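Local coordinates for protein fatty acid synthase 1, isoform A (Drosophila melanogaster, PDB 6FN6) that probably builds long-chain saturated fatty acids from acetyl-CoA and malonyl-CoA, this piece being the modifying region with dehydratase, enoylreductase and ketoreductase domains, at residues V11-E16 against K73-K78; Q179-S184 against V225-D230; K305-A310 against E368-N373; V455-T460 against Q482-V487; G650-A655 against W680-A685. All coordinates share one frame; numbering follows the deposited sequence.

Contact 1: V11-E16 against K73-K78; sequences VDLSKE and KNAVVK
Val11 CG2 and Val77 CG1 each sit between their own backbone N and carbonyl carbon (Val77 chi1 55°), which sets the two methyls side by side, 3.3 Å apart, on the same face of the sheet. Their residues form an antiparallel hydrogen-bonded pair: Val11 N donates to Val77 O at 3.1 Å, and Val77 N returns a weak bond to Val11 O at 3.4 Å. The next pair, Asp12 with Val76, is non-hydrogen-bonded. There Asp12 CA makes a CA-H...O contact of 3.4 Å with Ala75 O, next to Val76. Past the pairing, Leu13 CD1 rests on Ala75 CB at 3.8 Å, with Leu71 and Leu21 also against Leu13. Strand 7-12 is the outermost strand, within this chain, of the sheet of the predicted N-terminal hotdog fold, and it ends in a type I turn from Asp12 to Lys15. Asp12 OD1 takes Ser14 N at 3.1 Å from above the carboxylate plane, an Asx turn. A leucine in place of Asp12 would probably leave Ser14 N without this acceptor and let the turn shift. Backbone pairing and apolar touches therefore join the strands, while the carboxylate serves to turn its own chain.

Contact 2: Q179-S184 against V225-D230; sequences QFSILS and VQWYSD
Phe180 and Val225 approach from opposite directions and meet in a CH-pi contact: Val225 CG1 stands over the centre of the Phe180 ring, 3.7 Å from the centroid and 8° off the ring normal. The ring is carried across because its CG lies anti to the backbone N (chi1 -176°). Apolar contact continues at the rim, where Trp227 CB comes to Phe180 CE2 at 3.8 Å, near the ring plane, so the phenyl group has the valine over a face and the tryptophan methylene at an edge. These touches fasten helix 170-183 to strand 223-228, their local axes 9.2 Å apart and inclined by 44°. A long helix packed on a curved sheet is the signature of the hotdog fold, here probably the C-terminal one of the dehydratase.

Two serine hydroxyls lie over the indole. Ser184 OG is over one face of Trp227, 3.6 Å from NE1, without a hydrogen bond to it; Ser181 OG is above the same ring, 4.3 Å from CZ3. Ser229 CA lies against the opposite face, offset toward the rim. Ser184 OG instead donates to Ser181 O at 2.7 Å, one turn back in the chain. Ile234 of the neighbouring strand 233-236 touches Ser181, Val225 and Trp227. On the same helix, Gln179 bonds Asp175, the predicted proton donor.

With no hydrogen bond between the two segments, the helix is held here by dispersion and CH-pi contact, and the Ser184 hydroxyl finds its acceptor in Ser181 O, on its own segment.

Contact 3: K305-A310 against E368-N373; sequences KGVELA and EPVEQN
Lys305 runs out fully extended and crosses Glu371 obliquely, its ammonium group reaching the carboxylate and the backbone just beyond it. CG anti to the backbone N (chi1 -168°) starts the chain in that direction. Lys305 NZ donates to Gln372 O at 2.8 Å, in the carbonyl plane and with a C=O...N angle of 158°. The same nitrogen forms a salt bridge with Glu371 OE2 at 3.1 Å, though its hydrogen bond there is weak. Arg359 makes a second salt bridge to OE2, so two cations share one carboxylate oxygen, which would probably favour its ionised form. Strand 303-309 lies between strands 334-341 and 374-380, and the strand order of this sheet matches that of class I methyltransferases, consistent with the pseudo-methyltransferase domain of animal fatty acid synthases. Segment 368-373 is the loop that leads into strand 374-380. Further along strand 303-309 the contact turns apolar. Leu309 and Val370 meet at about a right angle, CD2 to CG1 at 3.9 Å. Val307 slants across Val370, CG2 to CG2 at 4.1 Å, and its other methyl, CG1, lies 3.8 Å from Glu371 OE1. Val340 of the adjoining strand touches both Val307 and Val370.

Contact 4: V455-T460 against Q482-V487; sequences VVVVAT and QYVYVV
Val457 and Val484 interlock diagonally on one face of the sheet: Val457 is registered with Val486, yet its CG2 reaches back to Val484 CG1 at 3.6 Å. This methyl lies anti to the carbonyl carbon, with CG1 anti to the backbone N (chi1 -180°), and so leans toward the start of the partner strand. Val455 fits more loosely beside the same valine, its CG1 4.3 Å from Val484 CG2, and the extended side chain of Gln482 brings OE1 alongside Val455 CB. Further on, past the strand end, Ala459 CB rests on Val486 CG1 at 3.6 Å. Helix 466-480 covers this face: Leu470 presses on Val484 and Val486, and Ala477 on Val484. The two strands and that helix form a beta-alpha-beta unit, consistent with the Rossmann-type pseudo-ketoreductase domain, and strand 454-457 is the outermost of its parallel strands in this chain. The parallel ladder runs through Val455 N to Tyr483 O, Tyr485 N to Val455 O, Val457 N to Tyr485 O at 2.9 Å, and Val487 N to Val457 O at 3.0 Å. On the reverse face the diagonal runs the other way. Val456 is registered with Tyr485, but its CG1 comes forward to Val487 CG2 at 3.5 Å, while CG2 stays beside Tyr485 CB. Phe525 fits against Val456, Val487 and the Tyr485 ring, and the phenol oxygen of Tyr485 is hydrogen-bonded to Arg452 NH2.

Contact 5: G650-A655 against W680-A685; sequences GRRVMA and WTMEEA
Arg652 NH2 is bound by two backbone carbonyls: Trp680 O, at 3.0 Å, and Pro677 O of the preceding loop. Trp680 O lies at the guanidinium edge, 4° from its plane, and the nitrogen in turn lies in the carbonyl plane; the N-H...O angle of 140° leaves the bond somewhat bent. This ties strand 652-656 to the start of helix 682-685 in the enoylreductase, probably in the catalytic, GroES-like part of its medium-chain dehydrogenase fold. A bend at chi3 (63°) folds the guanidinium back toward the loop, while Arg652 CG is left against Met682 CE at 3.7 Å. A leucine in place of Arg652 would probably leave the carbonyls of Trp680 and Pro677 without this shared donor and loosen the loop before the helix. Two residues on, Met654 SD meets the indole edge of Trp680 in the ring plane, 4.0 Å from CZ3, a Met-aromatic contact. The sulfur also touches Ala685 CB at 3.8 Å, so one sulfur touches both the indole edge and the helix. Glu899 accepts from Met682 N at the helix start. The helix is N-capped by Thr681, whose OG1 accepts from Glu684 N at 2.9 Å.

In the fold
From the N terminus the five contacts come strictly in series: each closes before the next opens, so none nests or crosses. Contact 1 closes a loop of 56 residues within the first predicted hotdog fold of the dehydratase, and contact 2 one of 40 within the second; their centres are about 31 Å apart. Contact 3 then spans 57 residues and brings the lead-in to strand 374-380 back over strand 303-309 in the methyltransferase-like sheet. Contact 4 closes a shorter crossover around helix 466-480, about 15 Å from contact 3 at nearest atoms. Contact 5, about 76 Å from contact 4 between centres, closes a 24-residue loop in the enoylreductase, tying strand 652-656 to helix 682-685.

Contact 1: V11-E16 against K73-K78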
# COMPACT_ATOMS: atom_id res chain seq x y z
N VAL A 11 -10.29 30.51 13.96
CA VAL A 11 -10.50 30.46 15.40
C VAL A 11 -9.56 31.44 16.09
O VAL A 11 -8.36 31.46 15.82
CB VAL A 11 -10.32 29.02 15.95
CG1 VAL A 11 -11.30 28.07 15.28
CG2 VAL A 11 -8.90 28.53 15.76
N ASP A 12 -10.13 32.24 16.98
CA ASP A 12 -9.38 33.26 17.71
C ASP A 12 -9.62 33.12 19.21
O ASP A 12 -10.74 33.30 19.69
CB ASP A 12 -9.78 34.66 17.23
CG ASP A 12 -9.01 35.76 17.94
OD1 ASP A 12 -7.98 35.46 18.57
OD2 ASP A 12 -9.44 36.93 17.86
N LEU A 13 -8.56 32.80 19.95
CA LEU A 13 -8.68 32.56 21.38
C LEU A 13 -9.04 33.82 22.15
O LEU A 13 -9.33 33.76 23.35
CB LEU A 13 -7.38 31.97 21.93
CG LEU A 13 -7.23 30.45 21.82
CD1 LEU A 13 -7.34 29.98 20.37
CD2 LEU A 13 -5.91 30.00 22.44
N SER A 14 -9.03 34.97 21.48
CA SER A 14 -9.46 36.21 22.10
C SER A 14 -10.98 36.28 22.21
O SER A 14 -11.52 37.04 23.01
CB SER A 14 -8.95 37.41 21.30
OG SER A 14 -7.53 37.49 21.36
N LYS A 15 -11.68 35.49 21.40
CA LYS A 15 -13.14 35.49 21.39
C LYS A 15 -13.68 34.47 22.39
O LYS A 15 -13.03 33.47 22.69
CB LYS A 15 -13.66 35.18 19.99
CG LYS A 15 -15.15 35.47 19.81
CD LYS A 15 -15.62 35.24 18.38
CE LYS A 15 -15.66 33.76 18.03
NZ LYS A 15 -15.84 33.52 16.58
N GLU A 16 -14.87 34.75 22.92
CA GLU A 16 -15.47 33.92 23.97
C GLU A 16 -15.70 32.48 23.53
O GLU A 16 -15.52 31.55 24.32
CB GLU A 16 -16.79 34.53 24.44
CG GLU A 16 -17.84 34.68 23.35
CD GLU A 16 -19.07 35.44 23.82
OE1 GLU A 16 -19.11 35.84 25.00
OE2 GLU A 16 -20.00 35.63 23.00
N LYS A 73 -1.17 33.32 22.49
CA LYS A 73 -2.22 33.97 23.27
C LYS A 73 -3.23 34.65 22.36
O LYS A 73 -4.42 34.39 22.44
CB LYS A 73 -1.61 35.00 24.24
CG LYS A 73 -2.65 35.74 25.06
CD LYS A 73 -2.01 36.45 26.25
CE LYS A 73 -3.06 37.11 27.13
NZ LYS A 73 -2.46 37.75 28.33
N ASN A 74 -2.73 35.52 21.48
CA ASN A 74 -3.59 36.17 20.49
C ASN A 74 -4.21 35.09 19.60
O ASN A 74 -5.43 35.05 19.42
CB ASN A 74 -2.80 37.20 19.66
CG ASN A 74 -1.52 36.63 19.08
OD1 ASN A 74 -0.71 36.05 19.80
ND2 ASN A 74 -1.33 36.83 17.78
N ALA A 75 -3.36 34.22 19.07
CA ALA A 75 -3.79 33.03 18.35
C ALA A 75 -4.89 33.27 17.32
O ALA A 75 -6.02 32.83 17.49
CB ALA A 75 -4.27 31.98 19.34
N VAL A 76 -4.55 33.99 16.25
CA VAL A 76 -5.43 34.03 15.09
C VAL A 76 -4.89 33.01 14.08
O VAL A 76 -3.83 33.20 13.49
CB VAL A 76 -5.55 35.47 14.50
CG1 VAL A 76 -4.21 35.97 13.94
CG2 VAL A 76 -6.64 35.52 13.45
N VAL A 77 -5.62 31.91 13.93
CA VAL A 77 -5.19 30.81 13.08
C VAL A 77 -6.32 30.43 12.13
O VAL A 77 -7.49 30.37 12.53
CB VAL A 77 -4.74 29.60 13.92
CG1 VAL A 77 -5.83 29.18 14.88
CG2 VAL A 77 -4.34 28.44 13.02
N LYS A 78 -5.97 30.16 10.88
CA LYS A 78 -6.95 29.86 9.85
C LYS A 78 -6.88 28.40 9.42
O LYS A 78 -5.82 27.93 9.00
CB LYS A 78 -6.73 30.79 8.65
CG LYS A 78 -6.87 32.26 9.01
CD LYS A 78 -6.93 33.17 7.79
CE LYS A 78 -7.15 34.61 8.21
NZ LYS A 78 -7.28 35.54 7.05

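Contact 2: Q179-S184 against V225-D230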
# COMPACT_ATOMS: atom_id res chain seq x y z
N GLN A 179 -7.91 11.39 26.58
CA GLN A 179 -7.19 11.46 27.84
C GLN A 179 -7.35 10.14 28.57
O GLN A 179 -6.40 9.58 29.11
CB GLN A 179 -7.69 12.61 28.71
CG GLN A 179 -7.53 13.98 28.09
CD GLN A 179 -8.10 15.07 28.99
OE1 GLN A 179 -8.50 14.81 30.12
NE2 GLN A 179 -8.13 16.30 28.48
N PHE A 180 -8.59 9.65 28.60
CA PHE A 180 -8.91 8.44 29.34
C PHE A 180 -8.16 7.23 28.81
O PHE A 180 -7.73 6.37 29.58
CB PHE A 180 -10.42 8.18 29.28
CG PHE A 180 -10.85 7.00 30.10
CD1 PHE A 180 -11.05 7.12 31.46
CD2 PHE A 180 -11.05 5.77 29.50
CE1 PHE A 180 -11.44 6.04 32.22
CE2 PHE A 180 -11.44 4.68 30.25
CZ PHE A 180 -11.63 4.82 31.61
N SER A 181 -8.01 7.16 27.49
CA SER A 181 -7.30 6.06 26.85
C SER A 181 -5.81 6.12 27.17
O SER A 181 -5.14 5.10 27.25
CB SER A 181 -7.51 6.10 25.34
OG SER A 181 -6.89 5.00 24.70
N ILE A 182 -5.30 7.33 27.35
CA ILE A 182 -3.88 7.53 27.62
C ILE A 182 -3.56 7.10 29.05
O ILE A 182 -2.43 6.69 29.34
CB ILE A 182 -3.48 9.00 27.36
CG1 ILE A 182 -3.51 9.30 25.86
CG2 ILE A 182 -2.09 9.29 27.92
CD1 ILE A 182 -3.49 10.78 25.52
N LEU A 183 -4.55 7.18 29.94
CA LEU A 183 -4.37 6.78 31.33
C LEU A 183 -3.94 5.32 31.44
O LEU A 183 -3.05 4.98 32.22
CB LEU A 183 -5.66 6.98 32.13
CG LEU A 183 -5.90 8.28 32.87
CD1 LEU A 183 -7.17 8.16 33.70
CD2 LEU A 183 -4.73 8.67 33.77
N SER A 184 -4.59 4.46 30.66
CA SER A 184 -4.35 3.03 30.72
C SER A 184 -2.94 2.65 30.27
O SER A 184 -2.43 1.58 30.61
CB SER A 184 -5.39 2.29 29.88
OG SER A 184 -5.40 2.77 28.55
N VAL A 225 -17.57 6.17 30.54
CA VAL A 225 -16.62 5.93 29.46
C VAL A 225 -16.02 4.54 29.64
O VAL A 225 -15.74 4.12 30.76
CB VAL A 225 -15.52 7.02 29.41
CG1 VAL A 225 -14.73 7.05 30.71
CG2 VAL A 225 -14.60 6.80 28.22
N GLN A 226 -15.84 3.83 28.53
CA GLN A 226 -15.34 2.46 28.56
C GLN A 226 -14.11 2.29 27.68
O GLN A 226 -14.00 2.91 26.63
CB GLN A 226 -16.44 1.49 28.10
CG GLN A 226 -17.74 1.61 28.86
CD GLN A 226 -17.63 1.13 30.29
OE1 GLN A 226 -16.79 0.29 30.61
NE2 GLN A 226 -18.49 1.65 31.16
N TRP A 227 -13.18 1.46 28.14
CA TRP A 227 -12.00 1.12 27.36
C TRP A 227 -11.85 -0.39 27.25
O TRP A 227 -11.53 -1.07 28.23
CB TRP A 227 -10.75 1.73 27.99
CG TRP A 227 -9.46 1.12 27.51
CD1 TRP A 227 -8.51 0.49 28.27
CD2 TRP A 227 -8.99 1.06 26.15
NE1 TRP A 227 -7.48 0.06 27.47
CE2 TRP A 227 -7.75 0.39 26.17
CE3 TRP A 227 -9.50 1.51 24.93
CZ2 TRP A 227 -7.01 0.16 25.01
CZ3 TRP A 227 -8.76 1.28 23.78
CH2 TRP A 227 -7.52 0.61 23.83
N TYR A 228 -12.09 -0.91 26.05
CA TYR A 228 -11.96 -2.33 25.76
C TYR A 228 -10.62 -2.60 25.07
O TYR A 228 -10.46 -2.32 23.89
CB TYR A 228 -13.11 -2.82 24.89
CG TYR A 228 -14.48 -2.43 25.41
CD1 TYR A 228 -15.05 -1.22 25.07
CD2 TYR A 228 -15.19 -3.28 26.25
CE1 TYR A 228 -16.30 -0.85 25.54
CE2 TYR A 228 -16.44 -2.93 26.73
CZ TYR A 228 -16.99 -1.71 26.37
OH TYR A 228 -18.23 -1.35 26.84
N SER A 229 -9.66 -3.13 25.83
CA SER A 229 -8.29 -3.29 25.35
C SER A 229 -8.15 -4.35 24.25
O SER A 229 -7.28 -4.24 23.38
CB SER A 229 -7.37 -3.64 26.52
OG SER A 229 -7.79 -4.82 27.17
N ASP A 230 -8.99 -5.38 24.28
CA ASP A 230 -8.91 -6.45 23.30
C ASP A 230 -9.26 -5.96 21.89
O ASP A 230 -8.55 -6.24 20.93
CB ASP A 230 -9.83 -7.61 23.68
CG ASP A 230 -9.35 -8.36 24.91
OD1 ASP A 230 -8.46 -7.83 25.61
OD2 ASP A 230 -9.87 -9.46 25.17

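Contact 3: K305-A310 against E368-N373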
# COMPACT_ATOMS: atom_id res chain seq x y z
N LYS A 305 24.50 47.05 49.08
CA LYS A 305 25.35 47.95 48.29
C LYS A 305 26.83 47.68 48.53
O LYS A 305 27.27 47.52 49.67
CB LYS A 305 25.03 49.41 48.64
CG LYS A 305 25.64 50.43 47.68
CD LYS A 305 25.25 51.85 48.08
CE LYS A 305 25.63 52.86 47.01
NZ LYS A 305 25.50 54.26 47.50
N GLY A 306 27.60 47.63 47.45
CA GLY A 306 29.04 47.41 47.54
C GLY A 306 29.81 47.98 46.36
O GLY A 306 29.23 48.29 45.33
N VAL A 307 31.12 48.13 46.53
CA VAL A 307 31.97 48.63 45.46
C VAL A 307 33.30 47.87 45.43
O VAL A 307 33.68 47.24 46.42
CB VAL A 307 32.23 50.15 45.62
CG1 VAL A 307 30.92 50.92 45.57
CG2 VAL A 307 32.97 50.44 46.92
N GLU A 308 33.99 47.93 44.30
CA GLU A 308 35.31 47.33 44.17
C GLU A 308 36.32 48.34 43.64
O GLU A 308 36.18 48.86 42.53
CB GLU A 308 35.26 46.11 43.25
CG GLU A 308 36.63 45.68 42.72
CD GLU A 308 36.60 44.34 42.01
OE1 GLU A 308 35.54 43.97 41.46
OE2 GLU A 308 37.65 43.65 41.99
N LEU A 309 37.34 48.61 44.44
CA LEU A 309 38.42 49.50 44.05
C LEU A 309 39.35 48.79 43.06
O LEU A 309 39.86 47.71 43.36
CB LEU A 309 39.19 49.97 45.28
CG LEU A 309 38.32 50.64 46.35
CD1 LEU A 309 39.13 50.93 47.60
CD2 LEU A 309 37.68 51.92 45.82
N ALA A 310 39.54 49.39 41.89
CA ALA A 310 40.27 48.75 40.80
C ALA A 310 41.41 49.62 40.25
O ALA A 310 41.57 49.73 39.04
CB ALA A 310 39.31 48.39 39.68
N GLU A 368 38.95 61.73 48.39
CA GLU A 368 37.49 61.82 48.37
C GLU A 368 36.82 60.44 48.48
O GLU A 368 37.42 59.43 48.10
CB GLU A 368 37.00 62.52 47.09
CG GLU A 368 37.09 61.68 45.83
CD GLU A 368 36.71 62.45 44.58
OE1 GLU A 368 36.26 63.61 44.71
OE2 GLU A 368 36.84 61.90 43.47
N PRO A 369 35.58 60.41 48.99
CA PRO A 369 34.78 59.19 49.11
C PRO A 369 34.25 58.67 47.77
O PRO A 369 33.75 59.46 46.97
CB PRO A 369 33.63 59.60 50.02
CG PRO A 369 33.47 61.05 49.78
CD PRO A 369 34.85 61.58 49.53
N VAL A 370 34.36 57.37 47.55
CA VAL A 370 33.94 56.78 46.29
C VAL A 370 32.41 56.76 46.21
O VAL A 370 31.84 56.99 45.14
CB VAL A 370 34.53 55.36 46.12
CG1 VAL A 370 36.05 55.42 46.09
CG2 VAL A 370 34.05 54.43 47.23
N GLU A 371 31.76 56.47 47.33
CA GLU A 371 30.30 56.43 47.38
C GLU A 371 29.82 56.48 48.83
O GLU A 371 30.59 56.23 49.75
CB GLU A 371 29.76 55.18 46.68
CG GLU A 371 28.26 55.22 46.46
CD GLU A 371 27.84 54.60 45.14
OE1 GLU A 371 28.63 53.84 44.55
OE2 GLU A 371 26.71 54.89 44.69
N GLN A 372 28.54 56.80 49.03
CA GLN A 372 27.99 56.95 50.37
C GLN A 372 27.15 55.74 50.80
O GLN A 372 26.43 55.15 50.00
CB GLN A 372 27.16 58.23 50.47
CG GLN A 372 26.07 58.37 49.41
CD GLN A 372 25.25 59.64 49.60
OE1 GLN A 372 25.77 60.67 50.03
NE2 GLN A 372 23.97 59.57 49.27
N ASN A 373 27.26 55.39 52.08
CA ASN A 373 26.48 54.32 52.70
C ASN A 373 26.51 53.00 51.94
O ASN A 373 25.48 52.53 51.45
CB ASN A 373 25.02 54.77 52.84
CG ASN A 373 24.87 55.97 53.74
OD1 ASN A 373 25.03 55.88 54.96
ND2 ASN A 373 24.56 57.12 53.14

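Contact 4: V455-T460 against Q482-V487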
# COMPACT_ATOMS: atom_id res chain seq x y z
N VAL A 455 20.48 42.54 77.79
CA VAL A 455 19.95 41.51 78.68
C VAL A 455 20.18 40.16 78.02
O VAL A 455 20.34 40.08 76.80
CB VAL A 455 18.45 41.76 78.99
CG1 VAL A 455 17.59 41.51 77.75
CG2 VAL A 455 18.00 40.92 80.18
N VAL A 456 20.22 39.10 78.82
CA VAL A 456 20.57 37.77 78.33
C VAL A 456 19.41 36.79 78.44
O VAL A 456 18.66 36.82 79.42
CB VAL A 456 21.81 37.23 79.08
CG1 VAL A 456 22.16 35.83 78.62
CG2 VAL A 456 23.00 38.16 78.91
N VAL A 457 19.25 35.94 77.44
CA VAL A 457 18.23 34.90 77.45
C VAL A 457 18.90 33.53 77.48
O VAL A 457 19.85 33.27 76.74
CB VAL A 457 17.29 35.04 76.24
CG1 VAL A 457 16.22 33.95 76.26
CG2 VAL A 457 16.65 36.41 76.21
N VAL A 458 18.38 32.64 78.32
CA VAL A 458 19.05 31.38 78.63
C VAL A 458 19.03 30.40 77.47
O VAL A 458 20.02 29.71 77.23
CB VAL A 458 18.42 30.73 79.88
CG1 VAL A 458 19.24 29.52 80.31
CG2 VAL A 458 18.30 31.73 81.02
N ALA A 459 17.91 30.31 76.76
CA ALA A 459 17.78 29.43 75.60
C ALA A 459 18.28 28.02 75.90
O ALA A 459 19.19 27.52 75.23
CB ALA A 459 18.54 30.01 74.41
N THR A 460 17.68 27.38 76.89
CA THR A 460 18.03 26.01 77.27
C THR A 460 16.82 25.09 77.12
O THR A 460 15.69 25.56 77.01
CB THR A 460 18.55 25.95 78.72
OG1 THR A 460 18.76 24.58 79.10
CG2 THR A 460 17.56 26.60 79.68
N GLN A 482 17.69 48.36 73.89
CA GLN A 482 18.71 47.39 74.30
C GLN A 482 18.87 46.26 73.29
O GLN A 482 18.03 46.06 72.41
CB GLN A 482 18.36 46.81 75.67
CG GLN A 482 16.99 46.17 75.75
CD GLN A 482 16.66 45.66 77.14
OE1 GLN A 482 17.53 45.61 78.01
NE2 GLN A 482 15.41 45.28 77.36
N TYR A 483 19.97 45.53 73.43
CA TYR A 483 20.28 44.38 72.58
C TYR A 483 20.10 43.09 73.38
O TYR A 483 20.34 43.07 74.59
CB TYR A 483 21.70 44.48 72.02
CG TYR A 483 21.90 45.66 71.08
CD1 TYR A 483 22.23 46.91 71.57
CD2 TYR A 483 21.76 45.51 69.71
CE1 TYR A 483 22.42 47.99 70.72
CE2 TYR A 483 21.95 46.58 68.85
CZ TYR A 483 22.28 47.81 69.36
OH TYR A 483 22.46 48.87 68.50
N VAL A 484 19.65 42.03 72.72
CA VAL A 484 19.38 40.77 73.40
C VAL A 484 20.42 39.71 73.01
O VAL A 484 20.62 39.43 71.83
CB VAL A 484 17.96 40.27 73.09
CG1 VAL A 484 17.68 38.97 73.83
CG2 VAL A 484 16.94 41.33 73.46
N TYR A 485 21.07 39.14 74.01
CA TYR A 485 22.03 38.06 73.78
C TYR A 485 21.38 36.72 74.07
O TYR A 485 21.02 36.44 75.21
CB TYR A 485 23.28 38.23 74.65
CG TYR A 485 24.20 39.34 74.20
CD1 TYR A 485 25.14 39.13 73.21
CD2 TYR A 485 24.13 40.60 74.79
CE1 TYR A 485 25.98 40.15 72.80
CE2 TYR A 485 24.97 41.62 74.38
CZ TYR A 485 25.90 41.39 73.39
OH TYR A 485 26.73 42.40 72.98
N VAL A 486 21.23 35.91 73.04
CA VAL A 486 20.67 34.57 73.19
C VAL A 486 21.83 33.60 73.39
O VAL A 486 22.64 33.40 72.49
CB VAL A 486 19.81 34.16 71.98
CG1 VAL A 486 19.07 32.87 72.26
CG2 VAL A 486 18.84 35.28 71.61
N VAL A 487 21.92 33.03 74.59
CA VAL A 487 23.04 32.16 74.93
C VAL A 487 22.59 30.71 74.94
O VAL A 487 21.67 30.34 75.65
CB VAL A 487 23.64 32.55 76.30
CG1 VAL A 487 24.81 31.64 76.65
CG2 VAL A 487 24.07 34.00 76.30

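Contact 5: G650-A655 against W680-A685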
# COMPACT_ATOMS: atom_id res chain seq x y z
N GLY A 650 37.20 -16.48 30.56
CA GLY A 650 38.25 -15.85 29.77
C GLY A 650 38.31 -16.28 28.31
O GLY A 650 39.28 -15.99 27.61
N ARG A 651 37.27 -16.96 27.85
CA ARG A 651 37.18 -17.37 26.45
C ARG A 651 36.89 -16.18 25.54
O ARG A 651 36.15 -15.27 25.92
CB ARG A 651 36.09 -18.44 26.31
CG ARG A 651 36.49 -19.78 26.90
CD ARG A 651 35.35 -20.78 26.84
NE ARG A 651 34.31 -20.42 27.80
CZ ARG A 651 33.11 -20.99 27.85
NH1 ARG A 651 32.77 -21.94 26.99
NH2 ARG A 651 32.24 -20.60 28.78
N ARG A 652 37.45 -16.20 24.34
CA ARG A 652 37.21 -15.15 23.36
C ARG A 652 35.85 -15.35 22.70
O ARG A 652 35.62 -16.36 22.03
CB ARG A 652 38.33 -15.12 22.31
CG ARG A 652 39.53 -14.28 22.72
CD ARG A 652 40.78 -14.58 21.91
NE ARG A 652 40.64 -14.27 20.49
CZ ARG A 652 40.47 -15.17 19.52
NH1 ARG A 652 40.42 -16.47 19.79
NH2 ARG A 652 40.35 -14.76 18.26
N VAL A 653 34.95 -14.38 22.89
CA VAL A 653 33.56 -14.54 22.49
C VAL A 653 33.03 -13.27 21.83
O VAL A 653 33.45 -12.16 22.14
CB VAL A 653 32.68 -14.91 23.71
CG1 VAL A 653 31.22 -15.09 23.30
CG2 VAL A 653 33.20 -16.16 24.39
N MET A 654 32.10 -13.47 20.90
CA MET A 654 31.33 -12.38 20.30
C MET A 654 29.86 -12.69 20.51
O MET A 654 29.46 -13.85 20.44
CB MET A 654 31.65 -12.22 18.82
CG MET A 654 31.83 -13.53 18.09
SD MET A 654 32.04 -13.35 16.31
CE MET A 654 30.34 -13.34 15.78
N ALA A 655 29.05 -11.67 20.78
CA ALA A 655 27.66 -11.90 21.14
C ALA A 655 26.70 -10.87 20.55
O ALA A 655 27.11 -9.83 20.03
CB ALA A 655 27.52 -11.92 22.65
N TRP A 680 40.99 -13.84 13.87
CA TRP A 680 40.04 -12.74 14.01
C TRP A 680 40.40 -11.94 15.25
O TRP A 680 40.50 -12.49 16.35
CB TRP A 680 38.60 -13.25 14.13
CG TRP A 680 37.91 -13.53 12.83
CD1 TRP A 680 38.49 -13.70 11.61
CD2 TRP A 680 36.50 -13.67 12.63
NE1 TRP A 680 37.53 -13.93 10.66
CE2 TRP A 680 36.30 -13.92 11.26
CE3 TRP A 680 35.39 -13.60 13.47
CZ2 TRP A 680 35.03 -14.11 10.71
CZ3 TRP A 680 34.13 -13.80 12.93
CH2 TRP A 680 33.96 -14.05 11.56
N THR A 681 40.60 -10.64 15.08
CA THR A 681 40.80 -9.75 16.21
C THR A 681 39.43 -9.52 16.83
O THR A 681 38.42 -9.62 16.14
CB THR A 681 41.45 -8.41 15.80
OG1 THR A 681 40.53 -7.65 15.00
CG2 THR A 681 42.73 -8.64 15.01
N MET A 682 39.39 -9.24 18.13
CA MET A 682 38.13 -8.88 18.77
C MET A 682 37.50 -7.72 18.01
O MET A 682 36.28 -7.67 17.83
CB MET A 682 38.34 -8.51 20.23
CG MET A 682 38.51 -9.70 21.16
SD MET A 682 38.71 -9.17 22.87
CE MET A 682 38.74 -10.76 23.70
N GLU A 683 38.34 -6.79 17.57
CA GLU A 683 37.91 -5.66 16.76
C GLU A 683 37.11 -6.15 15.55
O GLU A 683 36.03 -5.64 15.26
CB GLU A 683 39.12 -4.83 16.32
CG GLU A 683 38.83 -3.76 15.28
CD GLU A 683 40.07 -2.98 14.89
OE1 GLU A 683 40.21 -2.62 13.71
OE2 GLU A 683 40.92 -2.74 15.78
N GLU A 684 37.67 -7.13 14.85
CA GLU A 684 37.02 -7.70 13.68
C GLU A 684 35.73 -8.43 14.04
O GLU A 684 34.68 -8.20 13.44
CB GLU A 684 37.98 -8.66 12.97
CG GLU A 684 39.08 -7.98 12.18
CD GLU A 684 40.11 -8.96 11.66
OE1 GLU A 684 39.77 -10.15 11.48
OE2 GLU A 684 41.27 -8.55 11.44
N ALA A 685 35.82 -9.30 15.04
CA ALA A 685 34.70 -10.16 15.41
C ALA A 685 33.47 -9.34 15.81
O ALA A 685 32.34 -9.72 15.49
CB ALA A 685 35.10 -11.08 16.55